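PDB 4PI8: autolysin E from Staphylococcus aureus, which probably hydrolyses the glycan strands of peptidoglycan as an endo-beta-N-acetylglucosaminidase of the lysozyme clan, and is bound here to a NAG-NAM disaccharide. Local coordinates for residues N5-Y9 with P186-A190; I23-K27 with Q193-I198; D53-M57 with A201-A205; H104-T109 with N129-I133. The protein carries 1 engineered substitution. All coordinates share one frame; numbering follows the deposited sequence.

Contact 1 of 4, residues N5-Y9 with P186-A190; sequences NDVNY and PENPA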
loop_
_atom_site.group_PDB
_atom_site.type_symbol
_atom_site.label_atom_id
_atom_site.label_comp_id
_atom_site.label_asym_id
_atom_site.label_seq_id
_atom_site.Cartn_x
_atom_site.Cartn_y
_atom_site.Cartn_z
ATOM N N ASN A 5 -3.543 24.043 4.230
ATOM C CA ASN A 5 -4.964 23.768 4.006
ATOM C C ASN A 5 -5.221 22.917 2.758
ATOM O O ASN A 5 -5.391 23.418 1.614
ATOM C CB ASN A 5 -5.816 25.022 3.959
ATOM C CG ASN A 5 -7.293 24.739 4.262
ATOM O OD1 ASN A 5 -7.787 23.601 4.151
ATOM N ND2 ASN A 5 -8.007 25.788 4.648
ATOM N N ASP A 6 -5.304 21.620 3.045
ATOM C CA ASP A 6 -5.499 20.566 2.052
ATOM C C ASP A 6 -6.938 20.076 1.998
ATOM O O ASP A 6 -7.239 19.050 1.347
ATOM C CB ASP A 6 -4.535 19.410 2.344
ATOM C CG ASP A 6 -4.558 18.986 3.797
ATOM O OD1 ASP A 6 -5.550 19.293 4.487
ATOM O OD2 ASP A 6 -3.559 18.431 4.309
ATOM N N VAL A 7 -7.869 20.777 2.659
ATOM C CA VAL A 7 -9.275 20.432 2.583
ATOM C C VAL A 7 -9.875 21.254 1.439
ATOM O O VAL A 7 -10.135 22.471 1.540
ATOM C CB VAL A 7 -10.037 20.600 3.925
ATOM C CG1 VAL A 7 -11.494 20.357 3.777
ATOM C CG2 VAL A 7 -9.437 19.702 4.996
ATOM N N ASN A 8 -10.102 20.598 0.331
ATOM C CA ASN A 8 -10.475 21.237 -0.936
ATOM C C ASN A 8 -11.848 20.971 -1.460
ATOM O O ASN A 8 -12.368 21.829 -2.257
ATOM C CB ASN A 8 -9.472 20.793 -2.008
ATOM C CG ASN A 8 -8.130 21.433 -1.873
ATOM O OD1 ASN A 8 -7.973 22.505 -1.262
ATOM N ND2 ASN A 8 -7.125 20.791 -2.428
ATOM N N TYR A 9 -12.491 19.853 -1.132
ATOM C CA TYR A 9 -13.714 19.389 -1.743
ATOM C C TYR A 9 -14.719 18.977 -0.676
ATOM O O TYR A 9 -14.327 18.503 0.389
ATOM C CB TYR A 9 -13.482 18.234 -2.712
ATOM C CG TYR A 9 -12.720 18.633 -3.904
ATOM C CD1 TYR A 9 -13.392 19.176 -4.993
ATOM C CD2 TYR A 9 -11.346 18.531 -3.996
ATOM C CE1 TYR A 9 -12.716 19.540 -6.133
ATOM C CE2 TYR A 9 -10.678 18.910 -5.163
ATOM C CZ TYR A 9 -11.371 19.444 -6.216
ATOM O OH TYR A 9 -10.662 19.829 -7.337
ATOM N N PRO A 186 -8.171 12.734 -0.952
ATOM C CA PRO A 186 -9.237 13.731 -0.805
ATOM C C PRO A 186 -8.778 15.138 -1.172
ATOM O O PRO A 186 -9.676 15.978 -1.535
ATOM C CB PRO A 186 -9.633 13.634 0.653
ATOM C CG PRO A 186 -8.600 12.827 1.314
ATOM C CD PRO A 186 -7.982 11.961 0.279
ATOM N N GLU A 187 -7.519 15.468 -1.129
ATOM C CA GLU A 187 -7.031 16.795 -1.540
ATOM C C GLU A 187 -7.234 16.970 -3.017
ATOM O O GLU A 187 -7.488 18.114 -3.482
ATOM C CB GLU A 187 -5.575 16.937 -1.197
ATOM C CG GLU A 187 -4.972 18.332 -1.356
ATOM C CD GLU A 187 -3.557 18.455 -0.812
ATOM O OE1 GLU A 187 -2.923 17.493 -0.309
ATOM O OE2 GLU A 187 -3.052 19.627 -0.791
ATOM N N ASN A 188 -7.145 15.904 -3.812
ATOM C CA ASN A 188 -7.298 15.896 -5.281
ATOM C C ASN A 188 -7.984 14.582 -5.702
ATOM O O ASN A 188 -7.358 13.665 -6.209
ATOM C CB ASN A 188 -5.986 16.078 -6.031
ATOM C CG ASN A 188 -5.421 17.473 -5.875
ATOM O OD1 ASN A 188 -4.473 17.732 -5.067
ATOM N ND2 ASN A 188 -5.997 18.379 -6.566
ATOM N N PRO A 189 -9.285 14.494 -5.475
ATOM C CA PRO A 189 -9.982 13.222 -5.628
ATOM C C PRO A 189 -9.837 12.604 -6.997
ATOM O O PRO A 189 -9.885 13.294 -8.033
ATOM C CB PRO A 189 -11.453 13.592 -5.307
ATOM C CG PRO A 189 -11.355 14.707 -4.393
ATOM C CD PRO A 189 -10.171 15.517 -4.877
ATOM N N ALA A 190 -9.664 11.295 -7.042
ATOM C CA ALA A 190 -9.615 10.483 -8.227
ATOM C C ALA A 190 -8.323 10.576 -9.000
ATOM O O ALA A 190 -8.225 10.006 -10.124
ATOM C CB ALA A 190 -10.856 10.675 -9.143
HETATM O O HOH W 1 -10.885 17.746 0.243
HETATM O O HOH W 2 -4.207 21.637 -1.933
HETATM O O HOH W 3 -8.569 17.943 -7.584
#
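Tyr9 and Pro189 meet in the tightly packed half of this contact, where the N-terminal loop ahead of helix 11-18 runs beside the loop that follows helix 179-184. The Tyr9 ring leans obliquely on the proline, with CD2 of Tyr9 3.4 Å from CD of Pro189. At the ring's edge, and in its plane, lies Glu187 O, 3.7 Å from Tyr9 CE2. A chi1 of -67° turns the Tyr9 ring back beside its own backbone N, over the proline, and Met17 of helix 11-18 packs against both residues. Next to this pair, Asn8 ND2 donates to Glu187 O at 2.9 Å. The bond is nearly straight at 168°, falls on a lone pair in the carbonyl plane, and keeps the acceptor close to the plane of the Asn8 amide. Further along, CB of Asp6 rests 3.4 Å from CD of the extended Glu187 side chain, while Asn5 OD1 closes an Asx turn by accepting from Val7 N.

The looser side is bridged by water. One molecule accepts from Asn8 ND2 and donates to Glu187 OE2 at 2.6 Å; another accepts from Asn8 N and donates to Pro186 O; a third joins Tyr9 OH to Asn188 ND2. The two acids approach each other, with Asp6 OD2 4.8 Å from Glu187 OE1, yet both oxygens accept from Asn175 ND2, and Asp6 OD1 forms a salt bridge with Arg223. Such sharing probably offsets the like charges, making this junction of two loops depend on polar partners from elsewhere in the chain as well as on its own packing.

Contact 2 of 4, residues I23-K27 with Q193-I198; sequences IVQTK and QYASDI. With AMU (N-acetyl-beta-muramic acid), chain B; NAG (2-acetamido-2-deoxy-beta-D-glucopyranose), chain C; SO4 (sulfate ion), chain N.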
loop_
_atom_site.group_PDB
_atom_site.type_symbol
_atom_site.label_atom_id
_atom_site.label_comp_id
_atom_site.label_asym_id
_atom_site.label_seq_id
_atom_site.Cartn_x
_atom_site.Cartn_y
_atom_site.Cartn_z
ATOM N N ILE A 23 -12.904 5.632 -14.517
ATOM C CA ILE A 23 -12.030 5.474 -13.313
ATOM C C ILE A 23 -12.272 4.046 -12.790
ATOM O O ILE A 23 -13.419 3.705 -12.502
ATOM C CB ILE A 23 -12.323 6.526 -12.291
ATOM C CG1 ILE A 23 -11.930 7.920 -12.843
ATOM C CG2 ILE A 23 -11.612 6.211 -10.970
ATOM C CD1 ILE A 23 -12.566 9.055 -12.093
ATOM N N VAL A 24 -11.196 3.308 -12.630
ATOM C CA VAL A 24 -11.300 1.886 -12.222
ATOM C C VAL A 24 -11.437 1.787 -10.706
ATOM O O VAL A 24 -10.560 2.265 -9.985
ATOM C CB VAL A 24 -10.108 1.086 -12.724
ATOM C CG1 VAL A 24 -10.200 -0.371 -12.236
ATOM C CG2 VAL A 24 -10.028 1.162 -14.259
ATOM N N GLN A 25 -12.542 1.225 -10.249
ATOM C CA GLN A 25 -12.823 1.039 -8.831
ATOM C C GLN A 25 -13.343 -0.385 -8.741
ATOM O O GLN A 25 -14.324 -0.691 -9.399
ATOM C CB GLN A 25 -13.887 1.972 -8.289
ATOM C CG GLN A 25 -13.625 3.467 -8.646
ATOM C CD GLN A 25 -12.805 4.228 -7.642
ATOM O OE1 GLN A 25 -12.056 3.657 -6.854
ATOM N NE2 GLN A 25 -12.881 5.542 -7.671
ATOM N N THR A 26 -12.665 -1.251 -7.977
ATOM C CA THR A 26 -12.969 -2.688 -7.996
ATOM C C THR A 26 -13.302 -3.205 -6.601
ATOM O O THR A 26 -13.042 -2.571 -5.561
ATOM C CB THR A 26 -11.805 -3.469 -8.557
ATOM O OG1 THR A 26 -10.641 -3.258 -7.747
ATOM C CG2 THR A 26 -11.474 -3.073 -9.985
ATOM N N LYS A 27 -13.922 -4.396 -6.593
ATOM C CA LYS A 27 -14.334 -5.067 -5.355
ATOM C C LYS A 27 -14.190 -6.577 -5.562
ATOM O O LYS A 27 -14.359 -7.040 -6.675
ATOM C CB LYS A 27 -15.788 -4.688 -5.068
ATOM C CG LYS A 27 -16.582 -5.504 -4.088
ATOM C CD LYS A 27 -18.057 -5.516 -4.500
ATOM C CE LYS A 27 -18.809 -6.657 -3.822
ATOM N NZ LYS A 27 -18.525 -6.713 -2.356
ATOM N N GLN A 193 -4.086 7.713 -6.958
ATOM C CA GLN A 193 -4.608 6.760 -5.921
ATOM C C GLN A 193 -3.886 5.448 -6.046
ATOM O O GLN A 193 -3.612 4.915 -7.108
ATOM C CB GLN A 193 -6.101 6.626 -6.089
ATOM C CG GLN A 193 -6.757 7.947 -5.706
ATOM C CD GLN A 193 -8.274 8.100 -5.781
ATOM O OE1 GLN A 193 -8.750 9.127 -5.325
ATOM N NE2 GLN A 193 -8.970 7.176 -6.365
ATOM N N TYR A 194 -3.604 4.855 -4.868
ATOM C CA TYR A 194 -2.652 3.731 -4.857
ATOM C C TYR A 194 -3.225 2.499 -5.452
ATOM O O TYR A 194 -2.468 1.664 -5.996
ATOM C CB TYR A 194 -2.171 3.487 -3.413
ATOM C CG TYR A 194 -0.805 2.758 -3.375
ATOM C CD1 TYR A 194 -0.752 1.363 -3.549
ATOM C CD2 TYR A 194 0.343 3.434 -3.196
ATOM C CE1 TYR A 194 0.478 0.741 -3.620
ATOM C CE2 TYR A 194 1.591 2.785 -3.270
ATOM C CZ TYR A 194 1.602 1.455 -3.480
ATOM O OH TYR A 194 2.883 0.835 -3.513
ATOM N N ALA A 195 -4.532 2.272 -5.310
ATOM C CA ALA A 195 -5.126 1.035 -5.707
ATOM C C ALA A 195 -6.539 1.232 -6.184
ATOM O O ALA A 195 -7.163 2.238 -5.798
ATOM C CB ALA A 195 -5.092 0.088 -4.534
ATOM N N SER A 196 -7.044 0.282 -6.999
ATOM C CA SER A 196 -8.464 0.288 -7.392
ATOM C C SER A 196 -9.373 -0.439 -6.464
ATOM O O SER A 196 -10.547 -0.161 -6.406
ATOM C CB SER A 196 -8.612 -0.227 -8.821
ATOM O OG SER A 196 -8.267 -1.597 -8.909
ATOM N N ASP A 197 -8.833 -1.401 -5.690
ATOM C CA ASP A 197 -9.648 -2.143 -4.751
ATOM C C ASP A 197 -10.239 -1.163 -3.718
ATOM O O ASP A 197 -9.501 -0.554 -2.958
ATOM C CB ASP A 197 -8.783 -3.224 -4.087
ATOM C CG ASP A 197 -9.515 -4.051 -3.079
ATOM O OD1 ASP A 197 -10.695 -3.899 -2.759
ATOM O OD2 ASP A 197 -8.751 -4.896 -2.514
ATOM N N ILE A 198 -11.571 -1.091 -3.638
ATOM C CA ILE A 198 -12.260 -0.212 -2.697
ATOM C C ILE A 198 -12.025 -0.551 -1.222
ATOM O O ILE A 198 -12.291 0.292 -0.351
ATOM C CB ILE A 198 -13.755 -0.040 -2.991
ATOM C CG1 ILE A 198 -14.552 -1.327 -2.670
ATOM C CG2 ILE A 198 -13.944 0.501 -4.403
ATOM C CD1 ILE A 198 -16.054 -1.168 -2.919
HETATM C C1 AMU B . -2.929 1.005 -9.243
HETATM C C2 AMU B . -1.722 1.862 -9.490
HETATM C C3 AMU B . -2.154 3.303 -9.808
HETATM C C4 AMU B . -3.164 3.261 -10.978
HETATM C C5 AMU B . -4.233 2.245 -10.695
HETATM C C6 AMU B . -5.234 2.147 -11.849
HETATM C C7 AMU B . 0.497 1.924 -8.344
HETATM C C8 AMU B . 1.171 2.099 -7.000
HETATM C C9 AMU B . -0.691 5.083 -9.102
HETATM C C10 AMU B . 0.768 5.328 -9.135
HETATM C C11 AMU B . -1.481 6.371 -9.314
HETATM O O1 AMU B . -2.559 -0.342 -8.996
HETATM O O3 AMU B . -1.043 4.138 -10.118
HETATM O O4 AMU B . -3.667 4.604 -11.074
HETATM O O5 AMU B . -3.662 0.979 -10.474
HETATM O O6 AMU B . -6.364 1.328 -11.533
HETATM O O7 AMU B . 1.140 1.698 -9.347
HETATM O O10 AMU B . 1.373 5.686 -8.081
HETATM O O11 AMU B . 1.395 5.219 -10.265
HETATM N N2 AMU B . -0.829 1.913 -8.304
HETATM C C1 NAG C . -3.675 5.124 -12.392
HETATM C C2 NAG C . -4.378 6.475 -12.226
HETATM C C3 NAG C . -4.434 7.160 -13.602
HETATM C C4 NAG C . -3.041 7.193 -14.153
HETATM C C5 NAG C . -2.376 5.827 -14.172
HETATM C C6 NAG C . -0.927 5.992 -14.521
HETATM C C7 NAG C . -6.008 6.883 -10.374
HETATM C C8 NAG C . -7.421 6.764 -9.951
HETATM N N2 NAG C . -5.705 6.437 -11.606
HETATM O O3 NAG C . -4.906 8.488 -13.427
HETATM O O4 NAG C . -3.098 7.618 -15.512
HETATM O O5 NAG C . -2.357 5.296 -12.847
HETATM O O6 NAG C . -0.461 4.651 -14.681
HETATM O O7 NAG C . -5.143 7.373 -9.638
HETATM S S SO4 N . -5.000 -2.641 -7.382
HETATM O O1 SO4 N . -3.759 -2.843 -6.579
HETATM O O2 SO4 N . -4.866 -1.432 -8.152
HETATM O O3 SO4 N . -6.195 -2.777 -6.499
HETATM O O4 SO4 N . -5.086 -3.738 -8.430
HETATM O O HOH W 4 -8.245 -4.426 -8.248
#
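Thr26 and Asp197 form a single beta bridge with the bonding pattern of a parallel pair, adding a short piece of loop beside the hairpin of strands 26-29 and 32-35. Thr26 N donates to Ser196 O at 2.9 Å, and Ile198 N returns a bond to Thr26 O at 2.8 Å.

The Ile198 side chain wraps round that same carbonyl. Its CB is 3.7 Å from Thr26 O, and CG1, held between the backbone N and carbonyl carbon by a chi1 of 71°, also lies against this oxygen. The CG2 branch comes closer, at 3.4 Å from Thr26 O, and reaches CB of Gln25; at the tip, CD1 meets Lys27 CB at 4.1 Å. Glu40 and Ala44 of helix 38-45 touch the isoleucine too.

The other end of the loop lines the glycan pocket. Gln193 N donates to NAG O7 at 2.9 Å, while Tyr194 O accepts from N2 of N-acetylmuramic acid (NAM). A sulfate, probably from the crystallisation liquor, takes a bond from Ser196 N to its O2 at 3.0 Å. The acetamido methyl C8 of the NAM sugar sits over the centre of the Tyr194 ring, 3.6 Å above its plane.

Contact 3 of 4, residues D53-M57 with A201-A205; sequences DMKYM and ADKIA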
loop_
_atom_site.group_PDB
_atom_site.type_symbol
_atom_site.label_atom_id
_atom_site.label_comp_id
_atom_site.label_asym_id
_atom_site.label_seq_id
_atom_site.Cartn_x
_atom_site.Cartn_y
_atom_site.Cartn_z
ATOM N N ASP A 53 -9.225 2.766 13.716
ATOM C CA ASP A 53 -8.872 3.942 12.936
ATOM C C ASP A 53 -7.455 3.901 12.350
ATOM O O ASP A 53 -6.857 4.935 12.006
ATOM C CB ASP A 53 -9.143 5.210 13.747
ATOM C CG ASP A 53 -10.638 5.629 13.681
ATOM O OD1 ASP A 53 -11.486 4.796 13.242
ATOM O OD2 ASP A 53 -10.959 6.780 14.040
ATOM N N MET A 54 -6.921 2.701 12.150
ATOM C CA MET A 54 -5.613 2.485 11.474
ATOM C C MET A 54 -5.566 3.142 10.096
ATOM O O MET A 54 -4.498 3.551 9.715
ATOM C CB MET A 54 -5.274 0.981 11.198
ATOM C CG MET A 54 -4.382 0.190 12.148
ATOM S SD MET A 54 -3.034 1.157 12.847
ATOM C CE MET A 54 -3.993 1.520 14.243
ATOM N N LYS A 55 -6.701 3.188 9.365
ATOM C CA LYS A 55 -6.643 3.773 8.018
ATOM C C LYS A 55 -6.432 5.283 8.064
ATOM O O LYS A 55 -6.119 5.884 7.012
ATOM C CB LYS A 55 -7.730 3.318 7.123
ATOM C CG LYS A 55 -9.094 3.797 7.483
ATOM C CD LYS A 55 -10.088 3.425 6.403
ATOM C CE LYS A 55 -10.874 2.153 6.644
ATOM N NZ LYS A 55 -12.026 2.010 5.706
ATOM N N TYR A 56 -6.615 5.914 9.227
ATOM C CA TYR A 56 -6.510 7.355 9.362
ATOM C C TYR A 56 -5.290 7.766 10.126
ATOM O O TYR A 56 -5.074 8.921 10.439
ATOM C CB TYR A 56 -7.787 7.859 10.054
ATOM C CG TYR A 56 -9.040 7.482 9.337
ATOM C CD1 TYR A 56 -9.368 7.957 8.090
ATOM C CD2 TYR A 56 -9.922 6.552 9.909
ATOM C CE1 TYR A 56 -10.511 7.562 7.449
ATOM C CE2 TYR A 56 -11.077 6.179 9.260
ATOM C CZ TYR A 56 -11.377 6.688 8.028
ATOM O OH TYR A 56 -12.531 6.284 7.352
ATOM N N MET A 57 -4.415 6.808 10.434
ATOM C CA MET A 57 -3.212 7.019 11.218
ATOM C C MET A 57 -2.006 7.364 10.358
ATOM O O MET A 57 -1.725 6.688 9.335
ATOM C CB MET A 57 -2.925 5.776 12.029
ATOM C CG MET A 57 -1.826 5.964 13.018
ATOM S SD MET A 57 -1.293 4.437 13.813
ATOM C CE MET A 57 -0.381 3.768 12.404
ATOM N N ALA A 201 -7.479 -0.212 1.692
ATOM C CA ALA A 201 -7.043 0.329 2.989
ATOM C C ALA A 201 -7.509 -0.533 4.124
ATOM O O ALA A 201 -6.786 -0.711 5.137
ATOM C CB ALA A 201 -7.510 1.754 3.133
ATOM N N ASP A 202 -8.719 -1.055 4.044
ATOM C CA ASP A 202 -9.214 -1.895 5.147
ATOM C C ASP A 202 -8.365 -3.142 5.289
ATOM O O ASP A 202 -8.125 -3.566 6.431
ATOM C CB ASP A 202 -10.662 -2.299 4.841
ATOM C CG ASP A 202 -11.529 -1.108 4.649
ATOM O OD1 ASP A 202 -11.878 -0.464 5.642
ATOM O OD2 ASP A 202 -11.783 -0.741 3.504
ATOM N N LYS A 203 -7.967 -3.750 4.210
ATOM C CA LYS A 203 -7.182 -4.989 4.280
ATOM C C LYS A 203 -5.829 -4.718 4.953
ATOM O O LYS A 203 -5.387 -5.486 5.849
ATOM C CB LYS A 203 -6.958 -5.608 2.941
ATOM C CG LYS A 203 -8.268 -6.057 2.282
ATOM C CD LYS A 203 -8.069 -6.428 0.807
ATOM C CE LYS A 203 -9.351 -7.019 0.212
ATOM N NZ LYS A 203 -9.186 -7.291 -1.220
ATOM N N ILE A 204 -5.156 -3.659 4.595
ATOM C CA ILE A 204 -3.847 -3.352 5.183
ATOM C C ILE A 204 -4.051 -2.971 6.639
ATOM O O ILE A 204 -3.302 -3.403 7.530
ATOM C CB ILE A 204 -3.138 -2.228 4.351
ATOM C CG1 ILE A 204 -2.877 -2.727 2.942
ATOM C CG2 ILE A 204 -1.849 -1.847 5.040
ATOM C CD1 ILE A 204 -2.358 -1.676 2.020
ATOM N N ALA A 205 -5.051 -2.146 6.913
ATOM C CA ALA A 205 -5.338 -1.674 8.310
ATOM C C ALA A 205 -5.632 -2.854 9.252
ATOM O O ALA A 205 -5.209 -2.802 10.423
ATOM C CB ALA A 205 -6.512 -0.686 8.319
#
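The flat carboxylate of Asp202 receives the end of Lys55 at one oxygen, OD1, while its other oxygen, OD2, has a long, weak ion pair with Arg199. The second flat group, the ring of Tyr56, carries CG of the neighbouring Lys55 over one face, offset toward the rim, and meets the rings of His49 and Tyr180 as well. Lys55 thus runs from the tyrosine face to the acid. Its CG stands between the backbone N and the carbonyl carbon (chi1 69°), and a bend at chi3 brings NZ across to the aspartate. The salt bridge is modelled at 2.5 Å between Lys55 NZ and Asp202 OD1; because the lysine has two deposited conformers, so short a value is doubtful.

Beside the ion pair the contact is apolar. CB of Ala205 lies 3.5 Å from CB of Met54, also modelled in two conformers, and 4.0 Å from the backbone N of Lys55. One turn earlier on helix 200-215, CB of Ala201 is 4.3 Å from CB of Lys55. The two small alanines let the 3-10 turn 54-56 settle against the helix, and Tyr56 N closes that turn on Asp53 O at 3.0 Å. Backbone hydrogen bonds between Lys55 and Tyr180 and between Tyr56 and Arg223 tie the turn elsewhere. The chemistry implies a join shared between alanine packing and a salt bridge whose lysine is probably mobile.

Contact 4 of 4, residues H104-T109 with N129-I133; sequences HALVAT and NFFGI. Engineered in segment 104-109: Ala108 (natural residue Glu). With AMU (N-acetyl-beta-muramic acid), chain B.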
loop_
_atom_site.group_PDB
_atom_site.type_symbol
_atom_site.label_atom_id
_atom_site.label_comp_id
_atom_site.label_asym_id
_atom_site.label_seq_id
_atom_site.Cartn_x
_atom_site.Cartn_y
_atom_site.Cartn_z
ATOM N N HIS A 104 1.339 -3.978 4.152
ATOM C CA HIS A 104 1.136 -3.698 2.744
ATOM C C HIS A 104 1.726 -4.826 1.919
ATOM O O HIS A 104 1.046 -5.350 1.008
ATOM C CB HIS A 104 1.702 -2.326 2.429
ATOM C CG HIS A 104 1.412 -1.831 1.048
ATOM N ND1 HIS A 104 1.678 -0.548 0.670
ATOM C CD2 HIS A 104 0.914 -2.473 -0.042
ATOM C CE1 HIS A 104 1.329 -0.392 -0.584
ATOM N NE2 HIS A 104 0.867 -1.537 -1.043
ATOM N N ALA A 105 2.976 -5.196 2.162
ATOM C CA ALA A 105 3.605 -6.276 1.376
ATOM C C ALA A 105 2.827 -7.528 1.516
ATOM O O ALA A 105 2.701 -8.269 0.480
ATOM C CB ALA A 105 5.041 -6.474 1.820
ATOM N N LEU A 106 2.315 -7.867 2.683
ATOM C CA LEU A 106 1.558 -9.116 2.854
ATOM C C LEU A 106 0.275 -9.081 2.036
ATOM O O LEU A 106 -0.074 -10.084 1.385
ATOM C CB LEU A 106 1.259 -9.363 4.304
ATOM C CG LEU A 106 2.462 -9.683 5.181
ATOM C CD1 LEU A 106 2.115 -9.712 6.672
ATOM C CD2 LEU A 106 3.115 -11.017 4.736
ATOM N N VAL A 107 -0.458 -7.986 2.039
ATOM C CA VAL A 107 -1.661 -7.857 1.175
ATOM C C VAL A 107 -1.285 -7.970 -0.273
ATOM O O VAL A 107 -1.960 -8.735 -1.057
ATOM C CB VAL A 107 -2.389 -6.532 1.525
ATOM C CG1 VAL A 107 -3.474 -6.132 0.477
ATOM C CG2 VAL A 107 -2.944 -6.640 2.942
ATOM N N ALA A 108 -0.274 -7.290 -0.727
ATOM C CA ALA A 108 0.093 -7.236 -2.132
ATOM C C ALA A 108 0.693 -8.550 -2.667
ATOM O O ALA A 108 0.720 -8.712 -3.888
ATOM C CB ALA A 108 1.047 -6.137 -2.392
ATOM N N THR A 109 1.208 -9.403 -1.816
ATOM C CA THR A 109 1.898 -10.612 -2.255
ATOM C C THR A 109 1.168 -11.878 -1.854
ATOM O O THR A 109 1.728 -12.985 -1.923
ATOM C CB THR A 109 3.328 -10.675 -1.656
ATOM O OG1 THR A 109 3.304 -10.766 -0.236
ATOM C CG2 THR A 109 4.155 -9.526 -2.150
ATOM N N ASN A 129 8.378 -7.356 -7.109
ATOM C CA ASN A 129 7.524 -6.171 -6.783
ATOM C C ASN A 129 6.592 -6.612 -5.687
ATOM O O ASN A 129 5.750 -7.465 -5.863
ATOM C CB ASN A 129 6.766 -5.820 -8.049
ATOM C CG ASN A 129 6.005 -4.519 -7.944
ATOM O OD1 ASN A 129 5.578 -4.069 -6.881
ATOM N ND2 ASN A 129 5.873 -3.899 -9.066
ATOM N N PHE A 130 6.775 -6.006 -4.487
ATOM C CA PHE A 130 6.016 -6.424 -3.341
ATOM C C PHE A 130 4.945 -5.429 -2.855
ATOM O O PHE A 130 4.349 -5.641 -1.813
ATOM C CB PHE A 130 6.971 -6.731 -2.158
ATOM C CG PHE A 130 7.942 -7.858 -2.384
ATOM C CD1 PHE A 130 7.654 -8.923 -3.200
ATOM C CD2 PHE A 130 9.152 -7.817 -1.737
ATOM C CE1 PHE A 130 8.586 -9.946 -3.406
ATOM C CE2 PHE A 130 10.040 -8.868 -1.869
ATOM C CZ PHE A 130 9.772 -9.910 -2.719
ATOM N N PHE A 131 4.751 -4.365 -3.644
ATOM C CA PHE A 131 3.817 -3.312 -3.225
ATOM C C PHE A 131 2.824 -2.908 -4.308
ATOM O O PHE A 131 2.288 -1.776 -4.241
ATOM C CB PHE A 131 4.534 -2.116 -2.593
ATOM C CG PHE A 131 5.456 -2.493 -1.462
ATOM C CD1 PHE A 131 4.981 -2.581 -0.178
ATOM C CD2 PHE A 131 6.772 -2.762 -1.715
ATOM C CE1 PHE A 131 5.778 -2.931 0.888
ATOM C CE2 PHE A 131 7.600 -3.134 -0.697
ATOM C CZ PHE A 131 7.117 -3.236 0.606
ATOM N N GLY A 132 2.644 -3.739 -5.316
ATOM C CA GLY A 132 1.698 -3.394 -6.358
ATOM C C GLY A 132 2.047 -2.151 -7.093
ATOM O O GLY A 132 1.105 -1.366 -7.438
ATOM N N ILE A 133 3.292 -1.863 -7.429
ATOM C CA ILE A 133 3.746 -0.648 -8.007
ATOM C C ILE A 133 3.868 -0.796 -9.521
ATOM O O ILE A 133 4.713 -1.560 -10.031
ATOM C CB ILE A 133 5.065 -0.146 -7.384
ATOM C CG1 ILE A 133 4.875 0.077 -5.875
ATOM C CG2 ILE A 133 5.577 1.104 -8.047
ATOM C CD1 ILE A 133 6.148 0.180 -5.083
HETATM C C1 AMU B . -2.929 1.005 -9.243
HETATM C C2 AMU B . -1.722 1.862 -9.490
HETATM C C3 AMU B . -2.154 3.303 -9.808
HETATM C C4 AMU B . -3.164 3.261 -10.978
HETATM C C5 AMU B . -4.233 2.245 -10.695
HETATM C C6 AMU B . -5.234 2.147 -11.849
HETATM C C7 AMU B . 0.497 1.924 -8.344
HETATM C C8 AMU B . 1.171 2.099 -7.000
HETATM C C9 AMU B . -0.691 5.083 -9.102
HETATM C C10 AMU B . 0.768 5.328 -9.135
HETATM C C11 AMU B . -1.481 6.371 -9.314
HETATM O O1 AMU B . -2.559 -0.342 -8.996
HETATM O O3 AMU B . -1.043 4.138 -10.118
HETATM O O4 AMU B . -3.667 4.604 -11.074
HETATM O O5 AMU B . -3.662 0.979 -10.474
HETATM O O6 AMU B . -6.364 1.328 -11.533
HETATM O O7 AMU B . 1.140 1.698 -9.347
HETATM O O10 AMU B . 1.373 5.686 -8.081
HETATM O O11 AMU B . 1.395 5.219 -10.265
HETATM N N2 AMU B . -0.829 1.913 -8.304
#
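His104 and Phe131 make a T-shaped pair, the phenylalanine edge directed at the imidazole face, with ring centroids 5.3 Å apart and planes at 86°. Phe131 CD1 stands over that face toward its rim, and Phe131 CB adds a CH-pi contact. Beside them, CE1 of Phe131 touches CB of Ala105 at 3.7 Å, and Phe130 CD1 meets CG2 of Thr109 at 3.7 Å. Ala105 CA points its hydrogen at Phe130 O, 3.3 Å away and at 160°. The CB of Ala108, an engineered substitution for the catalytic glutamate, lies 3.4 Å from Phe130 O at the end of helix 98-108.

In the next shell, the Asn129 side chain braces the loop by two bonds to Ile133: OD1 accepts from its N at 3.2 Å, and ND2 donates to its O at 2.8 Å. Thr109 OG1 turns back to Ala105 O, while a chi1 of -173° swings the His104 ring away from its own backbone N, and ND1 is hydrogen-bonded to Tyr100 OH. Beyond lies N-acetylmuramic acid, against Gly132 and Ile133.

Helix and pocket loop are joined by aromatic and carbon contacts. Phe130 O is buried with no hydrogen-bond partner, for which Ala105 CA-H may partly compensate.

Contacts 1, 2 and 3 pair early segments with late ones in the same order: 5-9, 23-27 and 53-57 meet 186-190, 193-198 and 201-205, so the N-terminal part is laid along one stretch from the loop after helix 179-184 into helix 200-215. Contact 4 is local, falling between these early and late segments. Centres of contacts 2, 3 and 4 lie about 15 Å from one another; the largest separation, about 26 Å, is between contacts 1 and 4, though Ala190 of contact 1 packs on Ile23. Lys203 and Asp197 link contacts 3 and 2 by a salt bridge, and Ile204 packs on His104. Tyr194 touches His104 and Phe131, bringing contacts 2 and 4 together round the NAM sugar.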